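Local coordinates for protein vanadium-dependent bromoperoxidase (Corallina officinalis, PDB 1QHB) that catalyses the hydrogen peroxide-dependent bromination of organic substrates with a bound vanadate cofactor, as a homododecameric enzyme whose stability depends on bound calcium, at residues 296-299 with 300-304; 341-344 with 345-349; 369-373 with 374-378. One frame throughout, in Å; residues are numbered along the deposited sequence.

Contact 1: 296-299 with 300-304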
loop_
_atom_site.group_PDB
_atom_site.type_symbol
_atom_site.label_atom_id
_atom_site.label_comp_id
_atom_site.label_asym_id
_atom_site.label_seq_id
_atom_site.Cartn_x
_atom_site.Cartn_y
_atom_site.Cartn_z
ATOM N N LYS A 296 -1.473 24.222 -61.997
ATOM C CA LYS A 296 -0.689 22.959 -61.982
ATOM C C LYS A 296 0.433 22.930 -60.989
ATOM O O LYS A 296 0.694 21.846 -60.430
ATOM C CB LYS A 296 -0.173 22.676 -63.394
ATOM C CG LYS A 296 -1.353 22.443 -64.347
ATOM C CD LYS A 296 -0.756 22.294 -65.757
ATOM C CE LYS A 296 -1.857 21.863 -66.723
ATOM N NZ LYS A 296 -1.232 21.189 -67.900
ATOM N N VAL A 297 1.128 24.060 -60.777
ATOM C CA VAL A 297 2.223 24.084 -59.771
ATOM C C VAL A 297 1.601 23.947 -58.387
ATOM O O VAL A 297 2.076 23.197 -57.536
ATOM C CB VAL A 297 2.967 25.416 -59.854
ATOM C CG1 VAL A 297 3.965 25.588 -58.747
ATOM C CG2 VAL A 297 3.609 25.601 -61.233
ATOM N N PHE A 298 0.468 24.614 -58.135
ATOM C CA PHE A 298 -0.244 24.473 -56.867
ATOM C C PHE A 298 -0.633 23.012 -56.601
ATOM O O PHE A 298 -0.340 22.491 -55.526
ATOM C CB PHE A 298 -1.469 25.372 -56.902
ATOM C CG PHE A 298 -2.480 25.025 -55.828
ATOM C CD1 PHE A 298 -2.380 25.607 -54.564
ATOM C CD2 PHE A 298 -3.513 24.121 -56.098
ATOM C CE1 PHE A 298 -3.322 25.283 -53.582
ATOM C CE2 PHE A 298 -4.412 23.778 -55.107
ATOM C CZ PHE A 298 -4.318 24.362 -53.856
ATOM N N LEU A 299 -1.112 22.270 -57.605
ATOM C CA LEU A 299 -1.485 20.861 -57.405
ATOM C C LEU A 299 -0.273 20.005 -57.181
ATOM O O LEU A 299 -0.324 19.139 -56.306
ATOM C CB LEU A 299 -2.280 20.348 -58.586
ATOM C CG LEU A 299 -3.639 21.017 -58.805
ATOM C CD1 LEU A 299 -4.246 20.550 -60.140
ATOM C CD2 LEU A 299 -4.598 20.660 -57.684
ATOM N N ASP A 300 0.847 20.323 -57.858
ATOM C CA ASP A 300 2.076 19.567 -57.590
ATOM C C ASP A 300 2.509 19.742 -56.152
ATOM O O ASP A 300 3.033 18.832 -55.507
ATOM C CB ASP A 300 3.219 20.062 -58.523
ATOM C CG ASP A 300 2.970 19.544 -59.942
ATOM O OD1 ASP A 300 2.265 18.518 -60.122
ATOM O OD2 ASP A 300 3.446 20.200 -60.911
ATOM N N VAL A 301 2.440 20.970 -55.642
ATOM C CA VAL A 301 2.808 21.236 -54.242
ATOM C C VAL A 301 1.819 20.498 -53.339
ATOM O O VAL A 301 2.273 19.839 -52.429
ATOM C CB VAL A 301 2.828 22.734 -53.927
ATOM C CG1 VAL A 301 3.051 23.002 -52.437
ATOM C CG2 VAL A 301 3.900 23.465 -54.738
ATOM N N GLN A 302 0.527 20.458 -53.631
ATOM C CA GLN A 302 -0.421 19.675 -52.834
ATOM C C GLN A 302 -0.104 18.199 -52.879
ATOM O O GLN A 302 -0.341 17.484 -51.905
ATOM C CB GLN A 302 -1.884 19.923 -53.273
ATOM C CG GLN A 302 -2.224 21.398 -53.141
ATOM C CD GLN A 302 -1.784 22.061 -51.849
ATOM O OE1 GLN A 302 -2.245 21.677 -50.779
ATOM N NE2 GLN A 302 -0.935 23.079 -51.917
ATOM N N ASP A 303 0.497 17.738 -53.989
ATOM C CA ASP A 303 0.936 16.360 -54.134
ATOM C C ASP A 303 2.377 16.162 -53.661
ATOM O O ASP A 303 3.041 15.183 -54.038
ATOM C CB ASP A 303 0.831 15.972 -55.620
ATOM C CG ASP A 303 -0.551 15.706 -56.103
ATOM O OD1 ASP A 303 -1.559 15.626 -55.350
ATOM O OD2 ASP A 303 -0.689 15.564 -57.348
ATOM N N ALA A 304 2.917 17.054 -52.827
ATOM C CA ALA A 304 4.223 16.910 -52.225
ATOM C C ALA A 304 5.497 17.318 -52.980
ATOM O O ALA A 304 6.636 17.087 -52.476
ATOM C CB ALA A 304 4.367 15.476 -51.665
#
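F298 and Q302, one turn apart at the C-terminal end of helix 295-302, meet where the helix closes in a Schellman motif. Q302 CG lies over one face of the F298 ring, 3.9 Å from the ring centroid and 19° off the ring normal, which meets the geometry of a CH-pi contact. F298 turns its ring toward the helix end because CG is anti to the backbone N (chi1 164°). The Q302 chain bends at chi2, which lays its amide nearly parallel to the ring, the two planes 17° apart, with NE2 3.7 Å from F298 CE1. NE2 donates onward to E408 OE2, in helix 407-422, which begins immediately after R406, a residue that probably binds vanadate. Beneath this pair, Q302 N donates to F298 O at 2.9 Å, and D303 N reaches L299 O at 2.8 Å. The acids lead outward: D300 is held by S110 and the backbone N of R109, while D303 forms a salt bridge to R109 and accepts from H63 N. A304, the C-prime residue of the Schellman motif with positive phi, donates from its N to V301 O at 2.9 Å.

Contact 2: 341-344 with 345-349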
loop_
_atom_site.group_PDB
_atom_site.type_symbol
_atom_site.label_atom_id
_atom_site.label_comp_id
_atom_site.label_asym_id
_atom_site.label_seq_id
_atom_site.Cartn_x
_atom_site.Cartn_y
_atom_site.Cartn_z
ATOM N N ASN A 341 15.799 36.784 -28.456
ATOM C CA ASN A 341 16.387 38.086 -28.836
ATOM C C ASN A 341 15.770 39.196 -27.992
ATOM O O ASN A 341 16.533 40.082 -27.655
ATOM C CB ASN A 341 16.160 38.424 -30.314
ATOM C CG ASN A 341 16.915 37.473 -31.228
ATOM O OD1 ASN A 341 16.711 37.582 -32.455
ATOM N ND2 ASN A 341 17.707 36.560 -30.690
ATOM N N ALA A 342 14.478 39.094 -27.706
ATOM C CA ALA A 342 13.812 40.085 -26.859
ATOM C C ALA A 342 14.418 40.057 -25.468
ATOM O O ALA A 342 14.828 41.068 -24.903
ATOM C CB ALA A 342 12.331 39.786 -26.750
ATOM N N CYS A 343 14.601 38.825 -24.968
ATOM C CA CYS A 343 15.261 38.655 -23.694
ATOM C C CYS A 343 16.644 39.238 -23.599
ATOM O O CYS A 343 16.920 39.908 -22.614
ATOM C CB CYS A 343 15.313 37.154 -23.341
ATOM S SG CYS A 343 15.790 36.735 -21.641
ATOM N N LEU A 344 17.461 39.051 -24.620
ATOM C CA LEU A 344 18.801 39.627 -24.653
ATOM C C LEU A 344 18.789 41.155 -24.653
ATOM O O LEU A 344 19.623 41.738 -23.972
ATOM C CB LEU A 344 19.550 39.085 -25.857
ATOM C CG LEU A 344 19.898 37.593 -25.897
ATOM C CD1 LEU A 344 20.384 37.244 -27.303
ATOM C CD2 LEU A 344 20.992 37.260 -24.897
ATOM N N ILE A 345 17.843 41.796 -25.325
ATOM C CA ILE A 345 17.717 43.255 -25.305
ATOM C C ILE A 345 17.388 43.700 -23.872
ATOM O O ILE A 345 17.928 44.692 -23.379
ATOM C CB ILE A 345 16.612 43.675 -26.285
ATOM C CG1 ILE A 345 17.115 43.467 -27.738
ATOM C CG2 ILE A 345 16.259 45.156 -26.138
ATOM C CD1 ILE A 345 16.035 43.636 -28.806
ATOM N N LEU A 346 16.426 43.015 -23.241
ATOM C CA LEU A 346 15.966 43.354 -21.906
ATOM C C LEU A 346 17.121 43.195 -20.944
ATOM O O LEU A 346 17.336 44.086 -20.111
ATOM C CB LEU A 346 14.772 42.506 -21.442
ATOM C CG LEU A 346 13.473 42.618 -22.236
ATOM C CD1 LEU A 346 12.455 41.559 -21.883
ATOM C CD2 LEU A 346 12.847 43.993 -22.019
ATOM N N LEU A 347 17.924 42.116 -21.082
ATOM C CA LEU A 347 19.036 41.988 -20.139
ATOM C C LEU A 347 20.058 43.077 -20.360
ATOM O O LEU A 347 20.553 43.691 -19.392
ATOM C CB LEU A 347 19.723 40.620 -20.217
ATOM C CG LEU A 347 18.859 39.435 -19.744
ATOM C CD1 LEU A 347 19.457 38.119 -20.193
ATOM C CD2 LEU A 347 18.753 39.514 -18.211
ATOM N N ALA A 348 20.424 43.311 -21.621
ATOM C CA ALA A 348 21.421 44.334 -21.932
ATOM C C ALA A 348 20.947 45.739 -21.569
ATOM O O ALA A 348 21.702 46.577 -21.090
ATOM C CB ALA A 348 21.730 44.217 -23.428
ATOM N N ASN A 349 19.665 46.086 -21.713
ATOM C CA ASN A 349 19.145 47.378 -21.318
ATOM C C ASN A 349 18.923 47.506 -19.828
ATOM O O ASN A 349 18.667 48.625 -19.361
ATOM C CB ASN A 349 17.848 47.645 -22.119
ATOM C CG ASN A 349 18.186 47.955 -23.571
ATOM O OD1 ASN A 349 19.360 47.891 -23.958
ATOM N ND2 ASN A 349 17.187 48.340 -24.289
#
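I345, L346, L347 and A348 donate their backbone N-H groups to the carbonyls of N341, A342, C343 and L344 in four successive i to i+4 bonds, the ladder of a regular alpha-helix, with N-H...O angles from 154° to 167°. L346 N to A342 O spans 3.0 Å; the I345 N to N341 O bond is longer, at 3.2 Å.

Among the side chains, the link across this turn is apolar and light: C343 SG lies 4.2 Å from L347 CD1. The sulfur is anti to its own backbone N, whereas L347 carries CG beside its backbone N (chi1 -67°), which folds the branch back over the preceding turn and brings CG to 3.5 Å from C343 O. I345 does likewise, with CG1 3.4 Å from N341 O, and L346 CG stands at 3.4 Å from A342 O. A348 CB comes to 3.3 Å from L344 O. These aliphatic groups thus line the carbonyl ladder, while their side chains also touch other parts of the fold.

Those parts lie on several sides of helix 337-349. C343 and L347 pack on helix 376-402, through V379, L380 and S376. N341, L344 and I345 face strands 270-273 and 276-285, touching I271 and, for N341 and L344, I278. N341 ND2 also donates to Y273 OH of the second subunit, which joins this face of the helix to the subunit interface.

Contact 3: 369-373 with 374-378; sequences DVFVN and FGSAH
F371 and A377 meet at the entry to helix 376-402, where G375 holds the N-cap position. Two CH-pi contacts are made here. A377 CB stands over one face of the F371 ring, 4.1 Å from its centroid and 13° off the normal; CG of F371 anti to the backbone N (chi1 -174°) puts the ring there. N373 CB covers a face of the neighbouring F374 ring, 3.7 Å from the centroid. Apolar contact adds V370 CG1 against F374 CB at 3.7 Å, the two side chains crossing at about a right angle near calcium-binding F359.

Replacing F374 by an alanine would probably leave N373 CB without its aromatic cover and open a gap beside F582 and Y578, whose rings meet this one.

Hydrogen bonds at the turn are uneven. F371 O accepts weak bonds from G375 N and H378 N, both 3.4 Å long, whereas a water bridges V370 O and S376 N, the helix's first residue. Across the subunit boundary, N373 ND2 donates to T131 and N373 O accepts from N125, both of the second subunit, and D369 forms a salt bridge with R308 of that chain. The straight bond of the turn joins F374 N to H378 ND1: 2.9 Å, N-H...N angle 172°, with the donor at the imidazole edge and close to its plane.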
loop_
_atom_site.group_PDB
_atom_site.type_symbol
_atom_site.label_atom_id
_atom_site.label_comp_id
_atom_site.label_asym_id
_atom_site.label_seq_id
_atom_site.Cartn_x
_atom_site.Cartn_y
_atom_site.Cartn_z
ATOM N N ASP A 369 23.469 38.351 -5.038
ATOM C CA ASP A 369 23.158 38.671 -6.446
ATOM C C ASP A 369 22.465 37.471 -7.078
ATOM O O ASP A 369 22.360 36.418 -6.420
ATOM C CB ASP A 369 24.439 39.075 -7.132
ATOM C CG ASP A 369 24.322 39.848 -8.422
ATOM O OD1 ASP A 369 23.203 40.047 -8.958
ATOM O OD2 ASP A 369 25.427 40.250 -8.881
ATOM N N VAL A 370 21.913 37.609 -8.294
ATOM C CA VAL A 370 21.201 36.537 -8.946
ATOM C C VAL A 370 21.778 36.162 -10.316
ATOM O O VAL A 370 22.175 37.026 -11.090
ATOM C CB VAL A 370 19.699 36.809 -9.218
ATOM C CG1 VAL A 370 18.863 36.722 -7.938
ATOM C CG2 VAL A 370 19.487 38.130 -9.951
ATOM N N PHE A 371 21.706 34.865 -10.617
ATOM C CA PHE A 371 22.185 34.372 -11.904
ATOM C C PHE A 371 21.542 33.035 -12.223
ATOM O O PHE A 371 20.562 32.968 -12.953
ATOM C CB PHE A 371 23.711 34.321 -11.892
ATOM C CG PHE A 371 24.313 33.960 -13.226
ATOM C CD1 PHE A 371 24.289 34.863 -14.275
ATOM C CD2 PHE A 371 24.934 32.731 -13.413
ATOM C CE1 PHE A 371 24.864 34.542 -15.503
ATOM C CE2 PHE A 371 25.486 32.413 -14.636
ATOM C CZ PHE A 371 25.444 33.313 -15.687
ATOM N N VAL A 372 22.004 31.973 -11.607
ATOM C CA VAL A 372 21.534 30.603 -11.785
ATOM C C VAL A 372 20.029 30.552 -11.549
ATOM O O VAL A 372 19.271 30.113 -12.395
ATOM C CB VAL A 372 22.274 29.636 -10.834
ATOM C CG1 VAL A 372 21.704 28.238 -10.997
ATOM C CG2 VAL A 372 23.765 29.651 -11.125
ATOM N N ASN A 373 19.626 30.907 -10.324
ATOM C CA ASN A 373 18.214 30.988 -9.992
ATOM C C ASN A 373 17.877 32.480 -9.938
ATOM O O ASN A 373 18.492 33.321 -9.240
ATOM C CB ASN A 373 17.844 30.390 -8.626
ATOM C CG ASN A 373 17.956 28.888 -8.525
ATOM O OD1 ASN A 373 17.981 28.176 -9.525
ATOM N ND2 ASN A 373 18.067 28.326 -7.325
ATOM N N PHE A 374 16.706 32.839 -10.482
ATOM C CA PHE A 374 16.151 34.194 -10.407
ATOM C C PHE A 374 16.946 35.258 -11.146
ATOM O O PHE A 374 16.644 36.461 -11.006
ATOM C CB PHE A 374 15.935 34.615 -8.915
ATOM C CG PHE A 374 15.432 33.463 -8.065
ATOM C CD1 PHE A 374 14.327 32.719 -8.441
ATOM C CD2 PHE A 374 16.169 33.071 -6.954
ATOM C CE1 PHE A 374 13.934 31.632 -7.695
ATOM C CE2 PHE A 374 15.771 31.989 -6.186
ATOM C CZ PHE A 374 14.652 31.264 -6.561
ATOM N N GLY A 375 17.947 34.874 -11.935
ATOM C CA GLY A 375 18.785 35.758 -12.699
ATOM C C GLY A 375 18.788 35.470 -14.196
ATOM O O GLY A 375 17.945 34.747 -14.760
ATOM N N SER A 376 19.808 36.017 -14.885
ATOM C CA SER A 376 19.800 35.831 -16.344
ATOM C C SER A 376 19.866 34.397 -16.807
ATOM O O SER A 376 19.156 34.013 -17.767
ATOM C CB SER A 376 20.910 36.706 -16.895
ATOM O OG SER A 376 22.158 36.274 -16.433
ATOM N N ALA A 377 20.673 33.524 -16.234
ATOM C CA ALA A 377 20.779 32.129 -16.703
ATOM C C ALA A 377 19.459 31.393 -16.559
ATOM O O ALA A 377 19.061 30.583 -17.409
ATOM C CB ALA A 377 21.790 31.322 -15.927
ATOM N N HIS A 378 18.720 31.743 -15.492
ATOM C CA HIS A 378 17.452 31.073 -15.233
ATOM C C HIS A 378 16.465 31.361 -16.348
ATOM O O HIS A 378 15.931 30.430 -16.955
ATOM C CB HIS A 378 16.941 31.498 -13.887
ATOM C CG HIS A 378 15.806 30.704 -13.359
ATOM N ND1 HIS A 378 15.267 30.938 -12.101
ATOM C CD2 HIS A 378 15.103 29.665 -13.898
ATOM C CE1 HIS A 378 14.288 30.061 -11.909
ATOM N NE2 HIS A 378 14.161 29.290 -12.968
HETATM O O HOH W 1 21.536 37.724 -13.371
#

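How the contacts relate
Contacts 2 and 3 are neighbours, their centres 14 Å apart, and they touch where L347 CD2 meets S376 CB at 3.8 Å, so helix 337-349 packs directly on the start of helix 376-402. Both also reach the second subunit. Contact 1 lies across the centre of the chain, its centre 42 Å from that of contact 2 and 50 Å from that of contact 3. The metal sites divide in the same way: the side chain of V370 in contact 3 is about 6 Å from the calcium ion and that of L347 in contact 2 about 14 Å, whereas the side chain of Q302 in contact 1 is about 7 Å from that of R406, which probably binds vanadate.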